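Local coordinates for xyloglucan-specific endo-beta-1,4-glucanase (Uncultured bacterium, PDB 4W88), which hydrolyses internal beta-1,4-glucosidic bonds in the backbone of the plant cell-wall polysaccharide xyloglucan, as a family 5 glycoside hydrolase, at residues R4-L9 with G264-I269; P205-L210 with K257-D262. The protein carries 1 engineered substitution. All coordinates share one frame; numbering follows the deposited sequence.

In the fold
The chain opens with helix 3-9, which lies against the residues leading into strand 267-272, the seventh strand of the eight-stranded barrel. Contact 1 therefore closes a loop of 254 residues that takes in the first six barrel strands. Contact 2 is nested inside it: helix 204-208, just after strand 193-196, meets the C-terminal end of helix 246-261, the helix that precedes strand 267-272. The two contacts lie about 15 Å apart between centres and join where that helix ends, since Ile265 N probably donates to Leu260 O and Val267 packs on Leu260. Together they tie the N-terminal helix, strand seven and the outer helical layer.

Contact 1 (R4-L9 with G264-I269); sequences RVFDIL and GIPVVI
Helix 3-9 brings Phe6 and Leu9 against the turn and strand start of 264-269, with Phe6 CA and Pro266 CA 6.4 Å apart and no hydrogen bond between the segments. Segment 264-269 begins in the Schellman motif that ends helix 246-261, with Gly264 at positive phi as its C-prime residue, and runs into strand 267-272 of a closed TIM barrel. Pro266 carries most of the contact, its ring pointing at the helix. Its CG lies over one face of the Phe6 ring, offset toward the rim, in a CH-pi contact 3.8 Å from the ring centroid and 16° off the normal. The same carbon meets Val5 CG1 at 3.6 Å; that methyl is anti to the backbone N (chi1 177°), which brings it beside the carbonyl carbon and onto the proline ring. Cut back to alanine, Pro266 would lose CG and CD, which would probably deprive the Phe6 face of its CH-pi partner and open a gap between that ring and Val5. Pro266 is also hydrogen-bonded through its backbone to Val220 of strand 218-223, so the helix packs on a residue already tied into the barrel. One turn beyond Val5, both methyls of Leu9, CD1 and CD2, rest against one methyl of Val268, CG2, each at 3.8 Å. At the other end of the contact, Gly264 O sits at the edge of the Phe6 ring, near its plane, 3.3 Å from CE2.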
# COMPACT_ATOMS: atom_id res chain seq x y z
N ARG A 4 -8.24 -7.84 17.79
CA ARG A 4 -9.23 -7.34 16.82
C ARG A 4 -8.66 -7.09 15.41
O ARG A 4 -9.26 -7.47 14.40
CB ARG A 4 -9.84 -6.05 17.31
CG ARG A 4 -10.93 -5.57 16.42
CD ARG A 4 -11.93 -4.68 17.16
NE ARG A 4 -12.83 -4.08 16.17
CZ ARG A 4 -12.52 -3.00 15.46
NH1 ARG A 4 -11.32 -2.51 15.57
NH2 ARG A 4 -13.34 -2.53 14.55
N VAL A 5 -7.48 -6.49 15.36
CA VAL A 5 -6.84 -6.20 14.08
C VAL A 5 -6.45 -7.53 13.39
O VAL A 5 -6.73 -7.74 12.23
CB VAL A 5 -5.59 -5.34 14.21
CG1 VAL A 5 -4.95 -5.15 12.85
CG2 VAL A 5 -5.93 -4.01 14.84
N PHE A 6 -5.88 -8.45 14.14
CA PHE A 6 -5.54 -9.79 13.60
C PHE A 6 -6.79 -10.50 13.08
O PHE A 6 -6.77 -11.07 11.98
CB PHE A 6 -4.82 -10.64 14.64
CG PHE A 6 -3.39 -10.24 14.89
CD1 PHE A 6 -2.40 -10.43 13.95
CD2 PHE A 6 -3.00 -9.71 16.12
CE1 PHE A 6 -1.08 -10.08 14.21
CE2 PHE A 6 -1.69 -9.34 16.37
CZ PHE A 6 -0.70 -9.56 15.44
N ASP A 7 -7.90 -10.40 13.80
CA ASP A 7 -9.12 -11.04 13.31
C ASP A 7 -9.63 -10.47 12.04
O ASP A 7 -9.96 -11.23 11.15
CB ASP A 7 -10.24 -10.94 14.34
CG ASP A 7 -9.97 -11.78 15.51
OD1 ASP A 7 -9.05 -12.67 15.55
OD2 ASP A 7 -10.80 -11.64 16.44
N ILE A 8 -9.63 -9.14 11.93
CA ILE A 8 -10.04 -8.51 10.68
C ILE A 8 -9.15 -8.96 9.52
O ILE A 8 -9.66 -9.43 8.51
CB ILE A 8 -10.06 -6.98 10.80
CG1 ILE A 8 -11.22 -6.57 11.70
CG2 ILE A 8 -10.21 -6.32 9.47
CD1 ILE A 8 -11.16 -5.15 12.22
N LEU A 9 -7.83 -8.85 9.68
CA LEU A 9 -6.92 -9.20 8.60
C LEU A 9 -7.03 -10.69 8.21
O LEU A 9 -6.77 -11.01 7.05
CB LEU A 9 -5.49 -8.89 9.01
CG LEU A 9 -5.17 -7.40 9.21
CD1 LEU A 9 -3.81 -7.20 9.86
CD2 LEU A 9 -5.25 -6.63 7.88
N GLY A 264 3.74 -9.34 18.70
CA GLY A 264 2.27 -9.24 18.61
C GLY A 264 1.70 -8.02 17.91
O GLY A 264 0.57 -7.63 18.15
N ILE A 265 2.51 -7.41 17.05
CA ILE A 265 2.12 -6.21 16.31
C ILE A 265 1.67 -6.65 14.89
O ILE A 265 2.43 -7.34 14.18
CB ILE A 265 3.29 -5.19 16.19
CG1 ILE A 265 3.99 -4.80 17.52
CG2 ILE A 265 2.78 -3.95 15.45
CD1 ILE A 265 3.04 -4.35 18.56
N PRO A 266 0.42 -6.30 14.49
CA PRO A 266 -0.03 -6.65 13.17
C PRO A 266 0.84 -6.02 12.07
O PRO A 266 1.17 -4.84 12.14
CB PRO A 266 -1.48 -6.09 13.12
CG PRO A 266 -1.93 -6.17 14.51
CD PRO A 266 -0.70 -5.77 15.29
N VAL A 267 1.19 -6.85 11.08
CA VAL A 267 1.93 -6.44 9.91
C VAL A 267 1.17 -6.79 8.65
O VAL A 267 0.58 -7.88 8.53
CB VAL A 267 3.32 -7.11 9.85
CG1 VAL A 267 4.07 -6.72 8.60
CG2 VAL A 267 4.07 -6.64 11.04
N VAL A 268 1.17 -5.84 7.72
CA VAL A 268 0.53 -5.98 6.41
C VAL A 268 1.56 -5.56 5.33
O VAL A 268 2.16 -4.48 5.39
CB VAL A 268 -0.77 -5.10 6.23
CG1 VAL A 268 -1.40 -5.53 4.89
CG2 VAL A 268 -1.74 -5.32 7.32
N ILE A 269 1.79 -6.43 4.35
CA ILE A 269 2.61 -6.08 3.17
C ILE A 269 1.71 -5.39 2.12
O ILE A 269 1.03 -6.09 1.36
CB ILE A 269 3.37 -7.27 2.59
CG1 ILE A 269 4.17 -8.00 3.69
CG2 ILE A 269 4.19 -6.81 1.45
CD1 ILE A 269 5.21 -7.17 4.41

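Contact 2 (P205-L210 with K257-D262); sequences PTLKDL and KKYLID
Tyr259 and Leu260, neighbours near the end of helix 246-261, divide the contact between an outer aromatic part and an inner aliphatic one. The Tyr259 ring lies alongside the backbone and side chain of Lys208: Lys208 N is above one face, 3.9 Å from the plane and toward the rim, while Lys208 CA comes within 3.7 Å of CE1. The lysine chain, with CG anti to its own N, crosses the tyrosine obliquely, then bends at chi3 (-66°) and carries CE to 3.2 Å from Tyr259 OH. Leu207 CB meets the root of the same ring, 4.0 Å from Tyr259 CG. Further in, the two leucines cross at about a right angle and touch through methyls, Leu207 CD2 to Leu260 CD1 at 3.8 Å. Leu210 adds a looser apolar contact, its CD2 4.4 Å from Leu260 CD2. No hydrogen bond spans the segments.

Beyond these, Tyr259 OH is hydrogen-bonded to Glu204, at the start of helix 204-208, which holds the far end of the ring to the partner helix. Leu210 and Leu260 both rest on Val220 of strand 218-223, so the inner part of the contact is backed by the barrel wall. Separately, at the end of helix 246-261, Lys257 NZ and Asp262 OD1 form a 2.8 Å salt bridge through the carboxylate's syn lone pair; the lysine has a second acidic partner in Asp297. The Lys257-Asp262 pair closes over a wider pi-type turn, in which Asp262 N is hydrogen-bonded to Lys257 O. Packing between the helices that follow the fifth and sixth strands, with Leu210 and Leu260 reaching the barrel at Val220, belongs to the outer layer of the TIM-barrel fold of this GH5 enzyme.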
# COMPACT_ATOMS: atom_id res chain seq x y z
N PRO A 205 17.76 -1.41 11.02
CA PRO A 205 17.78 -0.11 11.66
C PRO A 205 16.43 0.65 11.55
O PRO A 205 16.02 1.39 12.47
CB PRO A 205 18.90 0.64 10.90
CG PRO A 205 19.72 -0.42 10.27
CD PRO A 205 18.75 -1.49 9.93
N THR A 206 15.72 0.46 10.42
CA THR A 206 14.46 1.16 10.20
C THR A 206 13.39 0.62 11.15
O THR A 206 12.61 1.38 11.70
CB THR A 206 14.01 0.94 8.77
OG1 THR A 206 15.13 1.06 7.88
CG2 THR A 206 12.87 1.85 8.39
N LEU A 207 13.37 -0.70 11.35
CA LEU A 207 12.37 -1.29 12.24
C LEU A 207 12.70 -0.97 13.69
O LEU A 207 11.79 -0.72 14.47
CB LEU A 207 12.30 -2.79 12.02
CG LEU A 207 11.73 -3.32 10.70
CD1 LEU A 207 11.93 -4.84 10.63
CD2 LEU A 207 10.27 -2.96 10.57
N LYS A 208 14.00 -1.05 14.06
CA LYS A 208 14.46 -0.71 15.42
C LYS A 208 13.99 0.70 15.82
O LYS A 208 13.66 0.93 16.96
CB LYS A 208 15.98 -0.84 15.52
CG LYS A 208 16.58 -0.58 16.86
CD LYS A 208 18.11 -0.79 16.82
CE LYS A 208 18.51 -2.24 16.56
NZ LYS A 208 19.97 -2.52 16.70
N ASP A 209 13.88 1.63 14.89
CA ASP A 209 13.50 3.00 15.27
C ASP A 209 12.02 3.26 15.22
O ASP A 209 11.61 4.37 15.49
CB ASP A 209 14.20 4.03 14.36
CG ASP A 209 15.65 4.25 14.74
OD1 ASP A 209 16.08 3.78 15.82
OD2 ASP A 209 16.38 4.89 13.98
N LEU A 210 11.21 2.33 14.78
CA LEU A 210 9.78 2.57 14.60
C LEU A 210 9.07 2.56 15.94
O LEU A 210 9.11 1.57 16.66
CB LEU A 210 9.13 1.51 13.73
CG LEU A 210 7.63 1.68 13.44
CD1 LEU A 210 7.37 2.84 12.48
CD2 LEU A 210 7.09 0.40 12.86
N LYS A 257 9.71 -10.46 11.80
CA LYS A 257 9.34 -11.30 12.93
C LYS A 257 9.91 -10.75 14.29
O LYS A 257 9.18 -10.61 15.28
CB LYS A 257 9.83 -12.75 12.68
CG LYS A 257 8.69 -13.69 12.27
CD LYS A 257 9.09 -15.18 12.31
CE LYS A 257 8.88 -15.79 13.66
NZ LYS A 257 7.45 -16.02 13.96
N LYS A 258 11.21 -10.48 14.33
CA LYS A 258 11.87 -10.03 15.55
C LYS A 258 11.21 -8.77 16.08
O LYS A 258 10.94 -8.62 17.28
CB LYS A 258 13.33 -9.72 15.22
CG LYS A 258 14.32 -9.57 16.36
CD LYS A 258 15.69 -9.80 15.72
CE LYS A 258 16.79 -10.02 16.72
NZ LYS A 258 17.30 -8.69 17.16
N TYR A 259 10.97 -7.81 15.22
CA TYR A 259 10.56 -6.49 15.71
C TYR A 259 9.06 -6.25 15.76
O TYR A 259 8.63 -5.35 16.45
CB TYR A 259 11.23 -5.42 14.86
CG TYR A 259 12.71 -5.26 15.12
CD1 TYR A 259 13.14 -4.42 16.14
CD2 TYR A 259 13.66 -5.95 14.40
CE1 TYR A 259 14.48 -4.28 16.41
CE2 TYR A 259 15.02 -5.82 14.69
CZ TYR A 259 15.40 -4.97 15.69
OH TYR A 259 16.69 -4.77 16.03
N LEU A 260 8.29 -7.06 15.02
CA LEU A 260 6.85 -6.83 14.88
C LEU A 260 6.04 -8.08 15.21
O LEU A 260 5.31 -8.11 16.19
CB LEU A 260 6.53 -6.24 13.45
CG LEU A 260 7.12 -4.86 13.17
CD1 LEU A 260 6.97 -4.44 11.69
CD2 LEU A 260 6.50 -3.81 14.03
N ILE A 261 6.18 -9.12 14.41
CA ILE A 261 5.24 -10.25 14.51
C ILE A 261 5.39 -10.88 15.87
O ILE A 261 4.39 -11.22 16.53
CB ILE A 261 5.47 -11.28 13.40
CG1 ILE A 261 5.18 -10.66 12.03
CG2 ILE A 261 4.66 -12.55 13.64
CD1 ILE A 261 5.72 -11.47 10.87
N ASP A 262 6.63 -11.10 16.30
CA ASP A 262 6.84 -11.82 17.59
C ASP A 262 6.63 -10.94 18.85
O ASP A 262 6.64 -11.40 19.95
CB ASP A 262 8.20 -12.48 17.61
CG ASP A 262 8.33 -13.64 16.60
OD1 ASP A 262 7.32 -14.18 16.02
OD2 ASP A 262 9.49 -14.01 16.38